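Local coordinates for protein phosphoglycolate phosphatase (Lactobacillus plantarum, PDB 2HDO) that probably hydrolyses the phosphate ester of 2-phosphoglycolate, as a putative phosphoglycolate phosphatase of the haloacid dehalogenase-like hydrolase superfamily, at residues A31-P36 with D65-Q70. Sequence-based numbering, arbitrary orientation. Where two conformers were deposited one is given.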
loop_
_atom_site.group_PDB
_atom_site.type_symbol
_atom_site.label_atom_id
_atom_site.label_comp_id
_atom_site.label_asym_id
_atom_site.label_seq_id
_atom_site.Cartn_x
_atom_site.Cartn_y
_atom_site.Cartn_z
ATOM N N ALA A 31 14.108 -5.026 18.618
ATOM C CA ALA A 31 14.703 -5.436 19.882
ATOM C C ALA A 31 15.773 -6.529 19.683
ATOM O O ALA A 31 16.770 -6.541 20.388
ATOM C CB ALA A 31 13.608 -5.908 20.824
ATOM N N THR A 32 15.601 -7.403 18.688
ATOM C CA THR A 32 16.584 -8.488 18.431
ATOM C C THR A 32 17.873 -7.992 17.717
ATOM O O THR A 32 18.818 -8.766 17.508
ATOM C CB THR A 32 15.981 -9.631 17.597
ATOM O OG1 THR A 32 15.773 -9.218 16.252
ATOM C CG2 THR A 32 14.639 -10.108 18.185
ATOM N N TYR A 33 17.874 -6.721 17.330
ATOM C CA TYR A 33 19.020 -6.011 16.741
ATOM C C TYR A 33 19.497 -4.938 17.711
ATOM O O TYR A 33 20.276 -4.075 17.339
ATOM C CB TYR A 33 18.615 -5.390 15.391
ATOM C CG TYR A 33 18.325 -6.450 14.377
ATOM C CD1 TYR A 33 17.064 -7.000 14.259
ATOM C CD2 TYR A 33 19.327 -6.962 13.573
ATOM C CE1 TYR A 33 16.823 -8.027 13.358
ATOM C CE2 TYR A 33 19.078 -7.965 12.659
ATOM C CZ TYR A 33 17.826 -8.502 12.558
ATOM O OH TYR A 33 17.617 -9.516 11.656
ATOM N N GLY A 34 19.014 -4.976 18.948
ATOM C CA GLY A 34 19.465 -4.082 19.987
ATOM C C GLY A 34 19.065 -2.645 19.793
ATOM O O GLY A 34 19.776 -1.746 20.219
ATOM N N LYS A 35 17.911 -2.426 19.161
ATOM C CA LYS A 35 17.473 -1.076 18.820
ATOM C C LYS A 35 16.069 -0.816 19.346
ATOM O O LYS A 35 15.234 -1.697 19.310
ATOM C CB LYS A 35 17.503 -0.886 17.319
ATOM C CG LYS A 35 18.905 -0.871 16.732
ATOM C CD LYS A 35 18.886 -0.676 15.205
ATOM C CE LYS A 35 20.278 -0.627 14.588
ATOM N NZ LYS A 35 20.989 0.615 14.927
ATOM N N PRO A 36 15.812 0.412 19.828
ATOM C CA PRO A 36 14.459 0.816 20.179
ATOM C C PRO A 36 13.729 1.245 18.910
ATOM O O PRO A 36 14.302 1.199 17.840
ATOM C CB PRO A 36 14.678 2.010 21.099
ATOM C CG PRO A 36 15.928 2.624 20.615
ATOM C CD PRO A 36 16.778 1.504 20.054
ATOM N N ASP A 65 17.626 -9.638 4.885
ATOM C CA ASP A 65 16.727 -10.752 4.559
ATOM C C ASP A 65 16.164 -11.387 5.831
ATOM O O ASP A 65 14.975 -11.708 5.898
ATOM C CB ASP A 65 17.407 -11.810 3.707
ATOM C CG ASP A 65 17.760 -11.306 2.298
ATOM O OD1 ASP A 65 17.174 -10.298 1.815
ATOM O OD2 ASP A 65 18.635 -11.946 1.669
ATOM N N HIS A 66 17.008 -11.521 6.845
ATOM C CA HIS A 66 16.562 -12.077 8.122
ATOM C C HIS A 66 15.553 -11.183 8.808
ATOM O O HIS A 66 14.491 -11.650 9.218
ATOM C CB HIS A 66 17.706 -12.343 9.084
ATOM C CG HIS A 66 17.308 -13.240 10.219
ATOM N ND1 HIS A 66 17.910 -13.205 11.461
ATOM C CD2 HIS A 66 16.312 -14.161 10.313
ATOM C CE1 HIS A 66 17.330 -14.091 12.257
ATOM N NE2 HIS A 66 16.352 -14.676 11.587
ATOM N N PHE A 67 15.879 -9.899 8.901
ATOM C CA PHE A 67 14.954 -8.894 9.447
ATOM C C PHE A 67 13.573 -8.990 8.797
ATOM O O PHE A 67 12.557 -9.014 9.476
ATOM C CB PHE A 67 15.554 -7.472 9.225
ATOM C CG PHE A 67 14.810 -6.375 9.937
ATOM C CD1 PHE A 67 13.584 -5.922 9.466
ATOM C CD2 PHE A 67 15.329 -5.812 11.071
ATOM C CE1 PHE A 67 12.892 -4.937 10.133
ATOM C CE2 PHE A 67 14.658 -4.826 11.719
ATOM C CZ PHE A 67 13.432 -4.392 11.278
ATOM N N GLN A 68 13.526 -9.065 7.472
ATOM C CA GLN A 68 12.234 -9.111 6.792
ATOM C C GLN A 68 11.473 -10.405 7.090
ATOM O O GLN A 68 10.251 -10.376 7.206
ATOM C CB GLN A 68 12.360 -8.891 5.273
ATOM C CG GLN A 68 12.586 -7.436 4.879
ATOM C CD GLN A 68 11.447 -6.528 5.294
ATOM O OE1 GLN A 68 11.636 -5.565 6.045
ATOM N NE2 GLN A 68 10.254 -6.838 4.820
ATOM N N ALA A 69 12.189 -11.517 7.246
ATOM C CA ALA A 69 11.580 -12.790 7.612
ATOM C C ALA A 69 10.967 -12.717 9.018
ATOM O O ALA A 69 9.857 -13.163 9.251
ATOM C CB ALA A 69 12.624 -13.891 7.534
ATOM N N GLN A 70 11.711 -12.152 9.952
ATOM C CA GLN A 70 11.194 -11.945 11.293
ATOM C C GLN A 70 9.937 -11.094 11.272
ATOM O O GLN A 70 8.947 -11.419 11.934
ATOM C CB GLN A 70 12.229 -11.288 12.171
ATOM C CG GLN A 70 13.383 -12.180 12.447
ATOM C CD GLN A 70 14.473 -11.456 13.150
ATOM O OE1 GLN A 70 15.393 -10.966 12.505
ATOM N NE2 GLN A 70 14.320 -11.265 14.452
HETATM O O HOH W 1 20.018 -11.275 11.360
#
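The Schellman motif that closes helix 19-31 sets T32 and Y33 against helix 64-75, where the side chain of Q70 bonds to both. The motif is identified by K35 N bonding to L30 O outside the bond from G34 N to A31 O (3.1 Å), with G34, the C-prime residue, at positive phi. Across the contact the carboxamide of Q70 is used at both ends. NE2 of Q70 donates to OG1 of T32 at 3.1 Å, nearly straight (161° at the hydrogen) and close to the amide plane; the same OG1 also bonds to V29 O in the last turn of helix 19-31. OE1 of Q70 accepts the phenol OH of Y33 at 2.8 Å, approached almost head-on down the carbonyl. Two bonds on opposite ends of one amide fix its flip. In HAD-type hydrolases a helical cap accompanies the parallel-stranded core; both segments belong to the helical part between strands 16-17 and 83-84, consistent with such a cap. Y33 reaches the helix because its CG stands anti to the carbonyl carbon (chi1 -67°), and its ring then meets F67 at a slant: planes 41° apart, CE1 of Y33 3.5 Å from CD2 of F67. F67, buried, also packs on M26, V29 and L30. A water donates to OH of Y33 and lies in the ring plane of H66, 2.9 Å from ND1, while OE1 of Q70 sits over the centre of the imidazole face. A leucine in place of Q70 would probably leave the Y33 hydroxyl without its acceptor and T32 OG1 without this donor.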